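Local atomic coordinates of guanine nucleotide exchange protein (Legionella pneumophila, PDB entry 1XSZ), a protein that probably acts as a guanine nucleotide exchange factor for ADP-ribosylation factors through its Sec7 domain, over whose active site a C-terminal capping domain is placed. Residues A[95-100]-A[192-197]; A[142-147]-A[184-189]; A[203-208]-A[309-314]; A[276-281]-A[297-302]. All coordinates share one frame; numbering follows the deposited sequence.

In the fold
Contacts 1 and 2 lie in the Sec7 domain, contacts 3 and 4 in the C-terminal capping domain. The first two touch, with centres about 13 Å apart: the Phe-194 ring, packed on Leu-97 in contact 1, also meets Ile-142 and Ile-189 of contact 2. Contacts 3 and 4 are closer still, their centres about 7 Å apart, and share one antiparallel sheet. Between the two pairs, nearest atoms are about 12 Å apart or more. The domains nevertheless meet: helix 252-258 packs on helix 131-149 beside contact 2, and Glu-105, by family sequence probably the glutamic finger of the Sec7 active site, is bonded by Gln-278 and Gln-299 of contact 4, consistent with the cap occluding that site.

Contact 1. Residues A[95-100]-A[192-197]; sequences TFLKTF and KPFELN
In the helical Sec7 domain, the chain leaving helix 179-191 runs past the C-terminal end of helix 89-98, with Phe-194, Glu-195 and Leu-196 meeting Leu-97 and Lys-98. Leu-97 carries the apolar part. Its CD1 methyl stands over the centre of one face of the Phe-194 ring, 4.0 Å from the centroid and 10° off the ring normal, a CH-pi contact. The same methyl touches Leu-196 CD2 at 3.9 Å, the two leucines lying side by side and pointing the same way.

On the more exposed side, Lys-98 offers its aliphatic stem rather than its charge. CG and CD lie over the flat of the Glu-195 carboxylate, with Lys-98 CG 3.2 Å from Glu-195 OE2. Bends at chi3 (58°) and chi4 (62°) then carry the ammonium off, leaving Lys-98 NZ 5.5 Å from Glu-195 OE1; any attraction is therefore probably long-range. Polar backbone is bridged by water 1, which accepts a bond from Asn-197 N (2.9 Å) and lies 2.7 Å from Leu-97 O and 2.8 Å from Phe-100 O, its protons probably shared among several acceptors.

Nearby, Pro-193 O is bonded by Arg-94 of helix 89-98, while Phe-194 also rests on Thr-141 and Asn-145 of helix 131-149, so the Phe-194 ring sits between these two helices as the chain heads for strand 204-208.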
loop_
_atom_site.group_PDB
_atom_site.type_symbol
_atom_site.label_atom_id
_atom_site.label_comp_id
_atom_site.label_asym_id
_atom_site.label_seq_id
_atom_site.Cartn_x
_atom_site.Cartn_y
_atom_site.Cartn_z
ATOM N N THR A 95 -8.089 -1.640 16.642
ATOM C CA THR A 95 -7.073 -0.768 17.215
ATOM C C THR A 95 -5.883 -0.641 16.268
ATOM O O THR A 95 -5.357 0.454 16.047
ATOM C CB THR A 95 -6.601 -1.318 18.572
ATOM O OG1 THR A 95 -7.697 -1.284 19.497
ATOM C CG2 THR A 95 -5.444 -0.490 19.113
ATOM N N PHE A 96 -5.473 -1.762 15.692
ATOM C CA PHE A 96 -4.352 -1.773 14.769
ATOM C C PHE A 96 -4.639 -0.912 13.533
ATOM O O PHE A 96 -3.862 -0.018 13.194
ATOM C CB PHE A 96 -4.047 -3.217 14.352
ATOM C CG PHE A 96 -2.941 -3.344 13.341
ATOM C CD1 PHE A 96 -3.229 -3.434 11.979
ATOM C CD2 PHE A 96 -1.610 -3.364 13.749
ATOM C CE1 PHE A 96 -2.195 -3.545 11.037
ATOM C CE2 PHE A 96 -0.573 -3.473 12.821
ATOM C CZ PHE A 96 -0.868 -3.565 11.461
ATOM N N LEU A 97 -5.762 -1.164 12.871
ATOM C CA LEU A 97 -6.083 -0.408 11.664
ATOM C C LEU A 97 -6.236 1.091 11.894
ATOM O O LEU A 97 -5.839 1.894 11.046
ATOM C CB LEU A 97 -7.348 -0.971 11.011
ATOM C CG LEU A 97 -7.209 -2.407 10.495
ATOM C CD1 LEU A 97 -8.574 -2.926 10.090
ATOM C CD2 LEU A 97 -6.222 -2.456 9.329
ATOM N N LYS A 98 -6.791 1.472 13.040
ATOM C CA LYS A 98 -6.997 2.885 13.359
ATOM C C LYS A 98 -5.694 3.621 13.684
ATOM O O LYS A 98 -5.660 4.854 13.716
ATOM C CB LYS A 98 -7.991 2.997 14.527
ATOM C CG LYS A 98 -8.227 4.405 15.054
ATOM C CD LYS A 98 -9.320 4.407 16.121
ATOM C CE LYS A 98 -8.970 3.490 17.284
ATOM N NZ LYS A 98 -7.733 3.931 17.991
ATOM N N THR A 99 -4.622 2.868 13.904
ATOM C CA THR A 99 -3.317 3.435 14.240
ATOM C C THR A 99 -2.634 4.152 13.070
ATOM O O THR A 99 -1.825 5.059 13.273
ATOM C CB THR A 99 -2.358 2.322 14.744
ATOM O OG1 THR A 99 -2.910 1.707 15.916
ATOM C CG2 THR A 99 -0.987 2.897 15.082
ATOM N N PHE A 100 -2.982 3.765 11.850
ATOM C CA PHE A 100 -2.343 4.324 10.664
ATOM C C PHE A 100 -3.161 5.260 9.800
ATOM O O PHE A 100 -4.384 5.323 9.889
ATOM C CB PHE A 100 -1.926 3.202 9.701
ATOM C CG PHE A 100 -1.162 2.077 10.332
ATOM C CD1 PHE A 100 -1.820 1.009 10.941
ATOM C CD2 PHE A 100 0.224 2.065 10.281
ATOM C CE1 PHE A 100 -1.096 -0.053 11.490
ATOM C CE2 PHE A 100 0.954 1.014 10.824
ATOM C CZ PHE A 100 0.292 -0.051 11.431
ATOM N N LYS A 192 -20.068 -2.780 15.419
ATOM C CA LYS A 192 -19.141 -1.656 15.447
ATOM C C LYS A 192 -18.170 -1.719 14.272
ATOM O O LYS A 192 -17.213 -2.487 14.289
ATOM C CB LYS A 192 -18.372 -1.678 16.770
ATOM C CG LYS A 192 -17.464 -0.481 17.004
ATOM C CD LYS A 192 -16.776 -0.594 18.358
ATOM C CE LYS A 192 -15.869 0.593 18.621
ATOM N NZ LYS A 192 -15.244 0.516 19.971
ATOM N N PRO A 193 -18.408 -0.902 13.239
ATOM C CA PRO A 193 -17.523 -0.901 12.074
ATOM C C PRO A 193 -16.097 -0.501 12.426
ATOM O O PRO A 193 -15.838 0.082 13.485
ATOM C CB PRO A 193 -18.167 0.129 11.147
ATOM C CG PRO A 193 -19.618 0.100 11.538
ATOM C CD PRO A 193 -19.545 0.015 13.038
ATOM N N PHE A 194 -15.167 -0.837 11.543
ATOM C CA PHE A 194 -13.776 -0.446 11.724
ATOM C C PHE A 194 -13.650 1.042 11.425
ATOM O O PHE A 194 -14.456 1.603 10.684
ATOM C CB PHE A 194 -12.853 -1.169 10.735
ATOM C CG PHE A 194 -12.558 -2.599 11.086
ATOM C CD1 PHE A 194 -12.257 -2.971 12.394
ATOM C CD2 PHE A 194 -12.519 -3.570 10.091
ATOM C CE1 PHE A 194 -11.922 -4.288 12.702
ATOM C CE2 PHE A 194 -12.183 -4.886 10.390
ATOM C CZ PHE A 194 -11.883 -5.247 11.699
ATOM N N GLU A 195 -12.643 1.675 12.015
ATOM C CA GLU A 195 -12.364 3.077 11.730
ATOM C C GLU A 195 -11.209 2.988 10.734
ATOM O O GLU A 195 -10.116 2.538 11.076
ATOM C CB GLU A 195 -11.913 3.835 12.981
ATOM C CG GLU A 195 -11.580 5.295 12.686
ATOM C CD GLU A 195 -11.103 6.064 13.902
ATOM O OE1 GLU A 195 -11.802 6.037 14.934
ATOM O OE2 GLU A 195 -10.031 6.704 13.821
ATOM N N LEU A 196 -11.460 3.398 9.497
ATOM C CA LEU A 196 -10.445 3.324 8.453
ATOM C C LEU A 196 -10.148 4.697 7.879
ATOM O O LEU A 196 -11.021 5.338 7.290
ATOM C CB LEU A 196 -10.919 2.391 7.336
ATOM C CG LEU A 196 -11.308 0.975 7.767
ATOM C CD1 LEU A 196 -11.944 0.246 6.586
ATOM C CD2 LEU A 196 -10.083 0.233 8.278
ATOM N N ASN A 197 -8.913 5.144 8.059
ATOM C CA ASN A 197 -8.488 6.447 7.566
ATOM C C ASN A 197 -7.365 6.241 6.555
ATOM O O ASN A 197 -6.229 5.959 6.926
ATOM C CB ASN A 197 -8.001 7.302 8.742
ATOM C CG ASN A 197 -9.055 7.457 9.830
ATOM O OD1 ASN A 197 -8.780 7.248 11.014
ATOM N ND2 ASN A 197 -10.263 7.827 9.434
HETATM O O HOH W 1 -6.939 4.073 9.868
#

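Contact 2. Residues A[142-147]-A[184-189]; sequences IMLNTD and ELYSEI
Leu-144 packs into the side of helix 179-191 through one methyl, CD2, which meets three residues. It lies 3.7 Å from Ile-189 CG2, 3.9 Å from Tyr-186 CD1 and, more loosely, 4.3 Å from Leu-185 CD2. The leucine and the tyrosine cross at about a right angle, and the methyl approaches the ring at a slant. CB of Leu-144 already points toward helix 179-191, and with CG anti to the backbone N (chi1 -175°) the CD2 branch extends to it. Next, Asn-145 CB touches Ile-189 CG1 at 3.9 Å, again with the side chains nearly perpendicular. Ile-189 is thus used on both branches: CG2 toward the leucine, CG1 and CD1 toward the asparagine.

The helices that present these residues approach to 10.3 Å between the axes of the two segments and cross at -48°, near the angle expected when ridges of residues four apart settle into grooves of the other helix; Leu-185 and Ile-189 are such a pair.

In the next shell the loop at Met-159 ties the two helices together. Its carbonyl O bonds to Tyr-186 OH and its N to Asp-147 OD1, while its side chain meets Leu-144. A further link joins His-149 NE2 to Ile-189 O. Other flanks of helix 131-149 receive the capping domain, with Phe-257 against Ile-142 and Thr-146, and Trp-253 and Phe-256 against Met-143.

The chemistry is van der Waals packing, mostly of buried apolar side chains with the Tyr-186 ring beside them: shape sets the fit, and directional bonds through Met-159 and His-149 probably fix the helices' relative position.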
loop_
_atom_site.group_PDB
_atom_site.type_symbol
_atom_site.label_atom_id
_atom_site.label_comp_id
_atom_site.label_asym_id
_atom_site.label_seq_id
_atom_site.Cartn_x
_atom_site.Cartn_y
_atom_site.Cartn_z
ATOM N N ILE A 142 -12.027 -7.865 7.444
ATOM C CA ILE A 142 -11.968 -6.596 6.726
ATOM C C ILE A 142 -12.992 -6.619 5.580
ATOM O O ILE A 142 -13.704 -5.642 5.363
ATOM C CB ILE A 142 -10.538 -6.333 6.208
ATOM C CG1 ILE A 142 -9.636 -6.000 7.402
ATOM C CG2 ILE A 142 -10.531 -5.186 5.192
ATOM C CD1 ILE A 142 -8.161 -5.997 7.085
ATOM N N MET A 143 -13.089 -7.734 4.857
ATOM C CA MET A 143 -14.080 -7.813 3.787
ATOM C C MET A 143 -15.489 -7.765 4.371
ATOM O O MET A 143 -16.383 -7.125 3.810
ATOM C CB MET A 143 -13.943 -9.110 2.976
ATOM C CG MET A 143 -12.738 -9.171 2.055
ATOM S SD MET A 143 -12.824 -10.531 0.854
ATOM C CE MET A 143 -12.686 -11.941 1.922
ATOM N N LEU A 144 -15.694 -8.458 5.486
ATOM C CA LEU A 144 -17.005 -8.491 6.119
ATOM C C LEU A 144 -17.437 -7.094 6.574
ATOM O O LEU A 144 -18.620 -6.753 6.517
ATOM C CB LEU A 144 -16.987 -9.470 7.302
ATOM C CG LEU A 144 -18.315 -9.712 8.014
ATOM C CD1 LEU A 144 -19.353 -10.230 7.024
ATOM C CD2 LEU A 144 -18.102 -10.726 9.129
ATOM N N ASN A 145 -16.480 -6.291 7.030
ATOM C CA ASN A 145 -16.785 -4.926 7.453
ATOM C C ASN A 145 -17.410 -4.151 6.281
ATOM O O ASN A 145 -18.412 -3.462 6.449
ATOM C CB ASN A 145 -15.503 -4.248 7.948
ATOM C CG ASN A 145 -15.711 -2.800 8.331
ATOM O OD1 ASN A 145 -15.252 -1.886 7.629
ATOM N ND2 ASN A 145 -16.398 -2.574 9.438
ATOM N N THR A 146 -16.825 -4.270 5.092
ATOM C CA THR A 146 -17.382 -3.586 3.927
ATOM C C THR A 146 -18.727 -4.204 3.552
ATOM O O THR A 146 -19.697 -3.501 3.270
ATOM C CB THR A 146 -16.444 -3.701 2.716
ATOM O OG1 THR A 146 -15.278 -2.907 2.942
ATOM C CG2 THR A 146 -17.145 -3.224 1.441
ATOM N N ASP A 147 -18.780 -5.528 3.563
ATOM C CA ASP A 147 -19.999 -6.232 3.203
ATOM C C ASP A 147 -21.194 -5.819 4.061
ATOM O O ASP A 147 -22.289 -5.582 3.544
ATOM C CB ASP A 147 -19.751 -7.738 3.310
ATOM C CG ASP A 147 -20.858 -8.557 2.699
ATOM O OD1 ASP A 147 -21.743 -9.019 3.441
ATOM O OD2 ASP A 147 -20.832 -8.735 1.462
ATOM N N GLU A 184 -19.266 -14.733 17.413
ATOM C CA GLU A 184 -18.893 -13.550 18.171
ATOM C C GLU A 184 -18.212 -12.521 17.265
ATOM O O GLU A 184 -18.520 -11.331 17.323
ATOM C CB GLU A 184 -17.961 -13.954 19.308
ATOM C CG GLU A 184 -17.114 -12.836 19.844
ATOM C CD GLU A 184 -16.184 -13.317 20.926
ATOM O OE1 GLU A 184 -15.906 -14.537 20.973
ATOM O OE2 GLU A 184 -15.726 -12.476 21.715
ATOM N N LEU A 185 -17.286 -12.987 16.432
ATOM C CA LEU A 185 -16.568 -12.112 15.510
ATOM C C LEU A 185 -17.561 -11.390 14.601
ATOM O O LEU A 185 -17.495 -10.170 14.425
ATOM C CB LEU A 185 -15.584 -12.943 14.676
ATOM C CG LEU A 185 -14.714 -12.244 13.629
ATOM C CD1 LEU A 185 -13.527 -13.128 13.300
ATOM C CD2 LEU A 185 -15.527 -11.948 12.368
ATOM N N TYR A 186 -18.494 -12.146 14.038
ATOM C CA TYR A 186 -19.501 -11.587 13.153
ATOM C C TYR A 186 -20.285 -10.459 13.832
ATOM O O TYR A 186 -20.428 -9.367 13.283
ATOM C CB TYR A 186 -20.466 -12.698 12.717
ATOM C CG TYR A 186 -21.518 -12.254 11.729
ATOM C CD1 TYR A 186 -21.337 -12.434 10.356
ATOM C CD2 TYR A 186 -22.693 -11.646 12.166
ATOM C CE1 TYR A 186 -22.309 -12.018 9.444
ATOM C CE2 TYR A 186 -23.667 -11.225 11.268
ATOM C CZ TYR A 186 -23.469 -11.415 9.909
ATOM O OH TYR A 186 -24.436 -11.011 9.021
ATOM N N SER A 187 -20.797 -10.747 15.024
ATOM C CA SER A 187 -21.584 -9.786 15.779
ATOM C C SER A 187 -20.794 -8.538 16.143
ATOM O O SER A 187 -21.319 -7.426 16.093
ATOM C CB SER A 187 -22.122 -10.442 17.047
ATOM O OG SER A 187 -22.819 -9.502 17.844
ATOM N N GLU A 188 -19.531 -8.719 16.508
ATOM C CA GLU A 188 -18.699 -7.586 16.871
ATOM C C GLU A 188 -18.518 -6.607 15.728
ATOM O O GLU A 188 -18.711 -5.402 15.894
ATOM C CB GLU A 188 -17.322 -8.054 17.316
ATOM C CG GLU A 188 -17.256 -8.591 18.718
ATOM C CD GLU A 188 -15.874 -9.075 19.029
ATOM O OE1 GLU A 188 -15.537 -10.210 18.626
ATOM O OE2 GLU A 188 -15.115 -8.311 19.646
ATOM N N ILE A 189 -18.141 -7.118 14.561
ATOM C CA ILE A 189 -17.917 -6.232 13.430
ATOM C C ILE A 189 -19.226 -5.667 12.884
ATOM O O ILE A 189 -19.250 -4.550 12.364
ATOM C CB ILE A 189 -17.067 -6.931 12.324
ATOM C CG1 ILE A 189 -16.527 -5.881 11.343
ATOM C CG2 ILE A 189 -17.876 -8.007 11.614
ATOM C CD1 ILE A 189 -15.619 -4.830 11.998
#

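Contact 3. Residues A[203-208]-A[309-314]; sequences PGYELT and LAAKAA
Helix 309-314 runs almost parallel to strand 204-208, 11° apart in direction with axes 9.6 Å from each other, and Tyr-205 and Ala-314 bring the two backbones nearest, CA to CA 7.0 Å.

Tyr-205 spans the gap by laying its ring along the small side chains of the helix. Ala-314 CB sits over one face in a CH-pi contact, 4.3 Å from the ring centroid and 24° off the normal, displaced toward the rim near CG and CD2. Ala-310 comes differently, its CB in the ring plane at the edge, 4.0 Å from Tyr-205 CE2. Further out, the phenol oxygen passes the third alanine, with Tyr-205 OH 3.5 Å from Ala-311 CB. With CG anti to the carbonyl carbon (chi1 -54°), the ring is carried from the strand to the alanines.

The arrangement is a helix-on-sheet layer of an alpha+beta domain, the cap: strand 204-208 lies between strands 295-300 and 323-325 of an antiparallel sheet, and helix 306-315 packs on the sheet face that bears Tyr-205 and Leu-207. Alanines at 310, 311 and 314 leave room for the broad ring close to the helix backbone. Leu-207, on the same face two residues later, adds a looser touch, its CD2 4.3 Å from Ala-314 O.

The buried hydroxyl is satisfied beyond the alanines, where Tyr-205 OH hydrogen-bonds with Leu-335 O of helix 332-351. That long helix also meets Ala-311 through Ala-338 and Gln-342, and Ala-314 through Tyr-339.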
loop_
_atom_site.group_PDB
_atom_site.type_symbol
_atom_site.label_atom_id
_atom_site.label_comp_id
_atom_site.label_asym_id
_atom_site.label_seq_id
_atom_site.Cartn_x
_atom_site.Cartn_y
_atom_site.Cartn_z
ATOM N N PRO A 203 2.364 7.708 -3.168
ATOM C CA PRO A 203 3.640 8.073 -3.791
ATOM C C PRO A 203 3.640 7.850 -5.302
ATOM O O PRO A 203 3.025 6.905 -5.804
ATOM C CB PRO A 203 4.650 7.163 -3.085
ATOM C CG PRO A 203 4.018 6.926 -1.747
ATOM C CD PRO A 203 2.565 6.737 -2.075
ATOM N N GLY A 204 4.331 8.741 -6.010
ATOM C CA GLY A 204 4.448 8.621 -7.454
ATOM C C GLY A 204 3.429 9.400 -8.254
ATOM O O GLY A 204 2.944 10.442 -7.820
ATOM N N TYR A 205 3.114 8.886 -9.436
ATOM C CA TYR A 205 2.142 9.505 -10.327
ATOM C C TYR A 205 0.832 8.739 -10.254
ATOM O O TYR A 205 0.823 7.510 -10.382
ATOM C CB TYR A 205 2.609 9.426 -11.789
ATOM C CG TYR A 205 3.986 9.973 -12.075
ATOM C CD1 TYR A 205 4.209 11.343 -12.164
ATOM C CD2 TYR A 205 5.062 9.116 -12.283
ATOM C CE1 TYR A 205 5.470 11.847 -12.456
ATOM C CE2 TYR A 205 6.328 9.604 -12.574
ATOM C CZ TYR A 205 6.527 10.972 -12.661
ATOM O OH TYR A 205 7.774 11.451 -12.967
ATOM N N GLU A 206 -0.269 9.444 -10.029
ATOM C CA GLU A 206 -1.554 8.775 -10.017
ATOM C C GLU A 206 -2.443 9.377 -11.080
ATOM O O GLU A 206 -2.590 10.600 -11.160
ATOM C CB GLU A 206 -2.279 8.893 -8.674
ATOM C CG GLU A 206 -3.592 8.102 -8.691
ATOM C CD GLU A 206 -4.418 8.224 -7.426
ATOM O OE1 GLU A 206 -5.434 7.502 -7.330
ATOM O OE2 GLU A 206 -4.069 9.032 -6.542
ATOM N N LEU A 207 -2.999 8.512 -11.919
ATOM C CA LEU A 207 -3.934 8.928 -12.940
ATOM C C LEU A 207 -5.260 8.343 -12.475
ATOM O O LEU A 207 -5.351 7.154 -12.142
ATOM C CB LEU A 207 -3.562 8.352 -14.309
ATOM C CG LEU A 207 -2.223 8.820 -14.883
ATOM C CD1 LEU A 207 -1.134 7.816 -14.531
ATOM C CD2 LEU A 207 -2.330 8.981 -16.399
ATOM N N THR A 208 -6.288 9.173 -12.417
ATOM C CA THR A 208 -7.596 8.703 -12.005
ATOM C C THR A 208 -8.631 9.729 -12.411
ATOM O O THR A 208 -8.480 10.921 -12.133
ATOM C CB THR A 208 -7.654 8.448 -10.473
ATOM O OG1 THR A 208 -8.956 7.956 -10.137
ATOM C CG2 THR A 208 -7.375 9.724 -9.678
ATOM N N LEU A 309 11.983 6.360 -16.604
ATOM C CA LEU A 309 11.145 5.260 -17.068
ATOM C C LEU A 309 9.710 5.454 -16.581
ATOM O O LEU A 309 8.756 5.310 -17.342
ATOM C CB LEU A 309 11.696 3.920 -16.564
ATOM C CG LEU A 309 10.865 2.675 -16.898
ATOM C CD1 LEU A 309 10.694 2.540 -18.408
ATOM C CD2 LEU A 309 11.556 1.443 -16.335
ATOM N N ALA A 310 9.557 5.785 -15.304
ATOM C CA ALA A 310 8.231 6.009 -14.741
ATOM C C ALA A 310 7.556 7.218 -15.403
ATOM O O ALA A 310 6.370 7.178 -15.733
ATOM C CB ALA A 310 8.343 6.224 -13.235
ATOM N N ALA A 311 8.331 8.284 -15.608
ATOM C CA ALA A 311 7.805 9.502 -16.220
ATOM C C ALA A 311 7.331 9.246 -17.646
ATOM O O ALA A 311 6.315 9.789 -18.076
ATOM C CB ALA A 311 8.864 10.594 -16.207
ATOM N N LYS A 312 8.073 8.421 -18.380
ATOM C CA LYS A 312 7.696 8.101 -19.756
ATOM C C LYS A 312 6.378 7.340 -19.785
ATOM O O LYS A 312 5.504 7.616 -20.608
ATOM C CB LYS A 312 8.785 7.266 -20.430
ATOM C CG LYS A 312 10.051 8.037 -20.742
ATOM C CD LYS A 312 11.090 7.148 -21.404
ATOM C CE LYS A 312 12.390 7.905 -21.628
ATOM N NZ LYS A 312 13.432 7.040 -22.245
ATOM N N ALA A 313 6.227 6.374 -18.886
ATOM C CA ALA A 313 4.989 5.611 -18.846
ATOM C C ALA A 313 3.812 6.541 -18.536
ATOM O O ALA A 313 2.781 6.505 -19.204
ATOM C CB ALA A 313 5.086 4.500 -17.801
ATOM N N ALA A 314 3.974 7.397 -17.528
ATOM C CA ALA A 314 2.910 8.321 -17.153
ATOM C C ALA A 314 2.577 9.305 -18.275
ATOM O O ALA A 314 1.410 9.607 -18.529
ATOM C CB ALA A 314 3.307 9.080 -15.882
#

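Contact 4. Residues A[276-281]-A[297-302]; sequences TIQVYT and IIQPGQ
Ile-277 and Ile-298 lie side by side on one face of an antiparallel strand pair, pointing the same way, with their CG1 atoms 4.2 Å apart. They form a non-hydrogen-bonded pair, flanked by the hydrogen-bonded pairs Thr-276/Gln-299 and Gln-278/Ile-297. The straightest of the four backbone bonds runs from Gln-278 N to Ile-297 O (2.8 Å, 172°).

The face bearing Thr-276, Gln-278 and Gln-299 is mostly polar. The two glutamine amides are turned 76° against each other, and two waters reach Thr-276 OG1, which lies between the backbone N and the carbonyl carbon (chi1 55°). Water 2 joins it to Gln-278 NE2 and Ile-297 O; water 3 links it to Gln-299 OE1, donating to the latter at 2.7 Å. Tyr-280 OH donates to Gln-278 OE1 (2.7 Å) in the carbonyl plane, helping to fix that amide's rotation, and is bonded by Ala-106 N of the Sec7 domain; Tyr-280 CE1 meets Ile-297 CD1 at 4.0 Å.

Ile-298 packs on the alanines of helix 306-315, whereas both glutamine NE2 atoms bond Glu-105 OE1, and Gln-299 NE2 also Pro-203 O. Glu-105 is probably the glutamic finger, so this face would occupy the residue that exchange needs.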
loop_
_atom_site.group_PDB
_atom_site.type_symbol
_atom_site.label_atom_id
_atom_site.label_comp_id
_atom_site.label_asym_id
_atom_site.label_seq_id
_atom_site.Cartn_x
_atom_site.Cartn_y
_atom_site.Cartn_z
ATOM N N THR A 276 7.067 0.562 -11.271
ATOM C CA THR A 276 5.921 -0.303 -11.047
ATOM C C THR A 276 4.659 0.437 -11.463
ATOM O O THR A 276 4.565 1.669 -11.344
ATOM C CB THR A 276 5.776 -0.729 -9.574
ATOM O OG1 THR A 276 5.723 0.434 -8.741
ATOM C CG2 THR A 276 6.936 -1.617 -9.159
ATOM N N ILE A 277 3.692 -0.317 -11.968
ATOM C CA ILE A 277 2.434 0.252 -12.405
ATOM C C ILE A 277 1.306 -0.563 -11.794
ATOM O O ILE A 277 1.154 -1.752 -12.085
ATOM C CB ILE A 277 2.311 0.225 -13.945
ATOM C CG1 ILE A 277 3.480 0.985 -14.579
ATOM C CG2 ILE A 277 0.983 0.828 -14.368
ATOM C CD1 ILE A 277 3.456 0.979 -16.099
ATOM N N GLN A 278 0.537 0.074 -10.918
ATOM C CA GLN A 278 -0.591 -0.573 -10.259
ATOM C C GLN A 278 -1.882 -0.154 -10.935
ATOM O O GLN A 278 -2.051 1.010 -11.292
ATOM C CB GLN A 278 -0.662 -0.155 -8.791
ATOM C CG GLN A 278 0.576 -0.430 -7.988
ATOM C CD GLN A 278 0.495 0.205 -6.619
ATOM O OE1 GLN A 278 -0.454 -0.032 -5.871
ATOM N NE2 GLN A 278 1.484 1.019 -6.287
ATOM N N VAL A 279 -2.805 -1.093 -11.082
ATOM C CA VAL A 279 -4.084 -0.807 -11.704
ATOM C C VAL A 279 -5.232 -1.154 -10.763
ATOM O O VAL A 279 -5.230 -2.216 -10.137
ATOM C CB VAL A 279 -4.252 -1.608 -13.017
ATOM C CG1 VAL A 279 -5.622 -1.354 -13.609
ATOM C CG2 VAL A 279 -3.165 -1.216 -14.009
ATOM N N TYR A 280 -6.198 -0.248 -10.661
ATOM C CA TYR A 280 -7.379 -0.448 -9.830
ATOM C C TYR A 280 -8.624 -0.088 -10.630
ATOM O O TYR A 280 -8.649 0.933 -11.308
ATOM C CB TYR A 280 -7.360 0.445 -8.579
ATOM C CG TYR A 280 -6.206 0.207 -7.646
ATOM C CD1 TYR A 280 -4.943 0.716 -7.928
ATOM C CD2 TYR A 280 -6.364 -0.570 -6.495
ATOM C CE1 TYR A 280 -3.862 0.454 -7.098
ATOM C CE2 TYR A 280 -5.291 -0.838 -5.658
ATOM C CZ TYR A 280 -4.042 -0.329 -5.965
ATOM O OH TYR A 280 -2.967 -0.624 -5.166
ATOM N N THR A 281 -9.647 -0.933 -10.569
ATOM C CA THR A 281 -10.906 -0.644 -11.240
ATOM C C THR A 281 -11.975 -0.806 -10.169
ATOM O O THR A 281 -11.978 -1.778 -9.406
ATOM C CB THR A 281 -11.174 -1.576 -12.451
ATOM O OG1 THR A 281 -11.177 -2.941 -12.031
ATOM C CG2 THR A 281 -10.112 -1.375 -13.509
ATOM N N ILE A 297 -1.343 3.845 -10.678
ATOM C CA ILE A 297 -0.295 4.425 -9.848
ATOM C C ILE A 297 1.042 3.958 -10.406
ATOM O O ILE A 297 1.304 2.753 -10.488
ATOM C CB ILE A 297 -0.434 3.983 -8.367
ATOM C CG1 ILE A 297 -1.786 4.445 -7.809
ATOM C CG2 ILE A 297 0.707 4.567 -7.547
ATOM C CD1 ILE A 297 -2.072 3.976 -6.389
ATOM N N ILE A 298 1.881 4.915 -10.792
ATOM C CA ILE A 298 3.185 4.630 -11.380
ATOM C C ILE A 298 4.284 5.147 -10.470
ATOM O O ILE A 298 4.304 6.329 -10.123
ATOM C CB ILE A 298 3.305 5.305 -12.765
ATOM C CG1 ILE A 298 2.162 4.829 -13.663
ATOM C CG2 ILE A 298 4.653 4.991 -13.389
ATOM C CD1 ILE A 298 2.114 5.501 -15.029
ATOM N N GLN A 299 5.200 4.263 -10.087
ATOM C CA GLN A 299 6.280 4.636 -9.183
ATOM C C GLN A 299 7.650 4.216 -9.681
ATOM O O GLN A 299 7.845 3.078 -10.098
ATOM C CB GLN A 299 6.045 4.003 -7.808
ATOM C CG GLN A 299 4.717 4.382 -7.185
ATOM C CD GLN A 299 4.381 3.564 -5.954
ATOM O OE1 GLN A 299 4.887 2.456 -5.764
ATOM N NE2 GLN A 299 3.500 4.097 -5.120
ATOM N N PRO A 300 8.619 5.134 -9.646
ATOM C CA PRO A 300 9.968 4.788 -10.098
ATOM C C PRO A 300 10.698 4.026 -8.997
ATOM O O PRO A 300 10.452 4.257 -7.810
ATOM C CB PRO A 300 10.600 6.149 -10.369
ATOM C CG PRO A 300 9.952 7.023 -9.325
ATOM C CD PRO A 300 8.505 6.572 -9.343
ATOM N N GLY A 301 11.586 3.119 -9.393
ATOM C CA GLY A 301 12.356 2.361 -8.425
ATOM C C GLY A 301 13.513 3.195 -7.913
ATOM O O GLY A 301 13.671 4.349 -8.312
ATOM N N GLN A 302 14.334 2.619 -7.040
ATOM C CA GLN A 302 15.464 3.352 -6.481
ATOM C C GLN A 302 16.687 3.422 -7.396
ATOM O O GLN A 302 17.532 4.299 -7.230
ATOM C CB GLN A 302 15.868 2.753 -5.131
ATOM C CG GLN A 302 16.289 1.296 -5.186
ATOM C CD GLN A 302 16.754 0.780 -3.836
ATOM O OE1 GLN A 302 17.737 1.270 -3.278
ATOM N NE2 GLN A 302 16.045 -0.209 -3.303
HETATM O O HOH W 2 3.194 1.825 -8.528
HETATM O O HOH W 3 6.887 0.704 -6.364
#